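Local atomic coordinates of ABC transporter (Thermotoga maritima, PDB entry 1JI0), a protein that binds ATP and probably hydrolyses it to drive the uptake of branched-chain amino acids, as the nucleotide-binding subunit of an ABC transporter. Residues Q197-A202 and A235-A240. Residues are numbered along the deposited sequence; the frame is centred on the assembly and turned at random.
Sequences QNALGA and AYLGVA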
# COMPACT_ATOMS: atom_id res chain seq x y z
N GLN A 197 -1.35 -10.93 -1.75
CA GLN A 197 -1.42 -12.37 -1.67
C GLN A 197 -1.31 -12.82 -3.12
O GLN A 197 -0.80 -13.89 -3.42
CB GLN A 197 -2.75 -12.81 -1.06
CG GLN A 197 -2.99 -14.30 -1.08
CD GLN A 197 -3.97 -14.74 -0.00
OE1 GLN A 197 -4.99 -14.09 0.24
NE2 GLN A 197 -3.66 -15.86 0.66
N ASN A 198 -1.78 -11.96 -4.02
CA ASN A 198 -1.73 -12.22 -5.46
C ASN A 198 -0.31 -11.85 -5.89
O ASN A 198 -0.07 -10.75 -6.38
CB ASN A 198 -2.76 -11.35 -6.19
CG ASN A 198 -2.91 -11.74 -7.66
OD1 ASN A 198 -3.96 -11.50 -8.27
ND2 ASN A 198 -1.88 -12.33 -8.24
N ALA A 199 0.62 -12.78 -5.67
CA ALA A 199 2.02 -12.56 -5.99
C ALA A 199 2.29 -12.26 -7.45
O ALA A 199 3.11 -11.39 -7.77
CB ALA A 199 2.84 -13.78 -5.53
N LEU A 200 1.62 -12.97 -8.35
CA LEU A 200 1.82 -12.74 -9.78
C LEU A 200 1.50 -11.28 -10.13
O LEU A 200 2.33 -10.57 -10.69
CB LEU A 200 0.92 -13.68 -10.59
CG LEU A 200 1.07 -13.58 -12.11
CD1 LEU A 200 2.53 -13.80 -12.50
CD2 LEU A 200 0.17 -14.61 -12.78
N GLY A 201 0.29 -10.84 -9.81
CA GLY A 201 -0.08 -9.47 -10.13
C GLY A 201 0.85 -8.46 -9.48
O GLY A 201 1.26 -7.50 -10.13
N ALA A 202 1.19 -8.69 -8.22
CA ALA A 202 2.07 -7.79 -7.49
C ALA A 202 3.47 -7.72 -8.09
O ALA A 202 4.01 -6.63 -8.32
CB ALA A 202 2.16 -8.23 -6.02
N ALA A 235 6.16 -22.27 -5.37
CA ALA A 235 5.50 -21.98 -4.11
C ALA A 235 4.41 -20.92 -4.15
O ALA A 235 3.41 -21.02 -3.44
CB ALA A 235 6.54 -21.59 -3.06
N TYR A 236 4.58 -19.90 -4.99
CA TYR A 236 3.60 -18.83 -5.06
C TYR A 236 2.90 -18.63 -6.40
O TYR A 236 1.93 -17.88 -6.47
CB TYR A 236 4.27 -17.52 -4.62
CG TYR A 236 4.73 -17.55 -3.18
CD1 TYR A 236 3.84 -17.30 -2.14
CD2 TYR A 236 6.04 -17.87 -2.85
CE1 TYR A 236 4.24 -17.39 -0.80
CE2 TYR A 236 6.46 -17.96 -1.52
CZ TYR A 236 5.55 -17.72 -0.51
OH TYR A 236 5.95 -17.82 0.80
N LEU A 237 3.36 -19.30 -7.45
CA LEU A 237 2.73 -19.14 -8.75
C LEU A 237 2.19 -20.45 -9.35
O LEU A 237 1.64 -20.46 -10.45
CB LEU A 237 3.72 -18.46 -9.71
CG LEU A 237 4.39 -17.19 -9.15
CD1 LEU A 237 5.34 -16.61 -10.18
CD2 LEU A 237 3.34 -16.17 -8.77
N GLY A 238 2.34 -21.55 -8.60
CA GLY A 238 1.85 -22.85 -9.03
C GLY A 238 2.49 -23.49 -10.25
O GLY A 238 1.80 -23.77 -11.23
N VAL A 239 3.79 -23.76 -10.19
CA VAL A 239 4.51 -24.36 -11.32
C VAL A 239 5.25 -25.63 -10.93
O VAL A 239 6.40 -25.85 -11.33
CB VAL A 239 5.54 -23.37 -11.91
CG1 VAL A 239 6.24 -23.98 -13.12
CG2 VAL A 239 4.83 -22.12 -12.34
N ALA A 240 4.59 -26.48 -10.15
CA ALA A 240 5.22 -27.74 -9.75
C ALA A 240 4.62 -28.86 -10.57
O ALA A 240 3.79 -28.55 -11.46
CB ALA A 240 5.00 -27.98 -8.25
OXT ALA A 240 4.98 -30.04 -10.31
O HOH W 1 0.41 -16.33 -5.25
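Leu237 reaches across from the C-terminal end of helix 230-236 and sets one methyl, CD2, against the first turn of helix 199-205. That methyl is the bump of the contact. It lodges in the shallow hollow between Ala199 and Leu200, 3.7 Å from the backbone N of Leu200 and 3.9 Å from its CB, and also meets Ala199 CB. With CG anti to the carbonyl carbon and beside the backbone N (chi1 -49°), the branched end of Leu237 comes across to the helix. Ala199 is a low bump of its own: from the helix side its CB covers the notch between Leu237 CD2 and Tyr236 CB, 4.1 Å from the latter. A lone methyl suits this place, since the CA atoms of Ala199 and Tyr236 lie just 6.5 Å apart and Ala199 also packs on Ile38 of strand 34-38.

Beside this apolar patch a water lies between two backbone carbonyl oxygens and donates to both; its bond to Gln197 O is long, and the 2.5 Å distance to Tyr236 O is doubtfully short. The Tyr236 ring extends away from the methyls; its side chain lies about 6 Å from that of Ala43, which binds ATP, and its OH hydrogen-bonds Glu213. The contact thus ties the C-terminal helix 230-236 to the start of helix 199-205, beside strands 34-38 and 208-213 of the central mixed sheet of the nucleotide-binding domain.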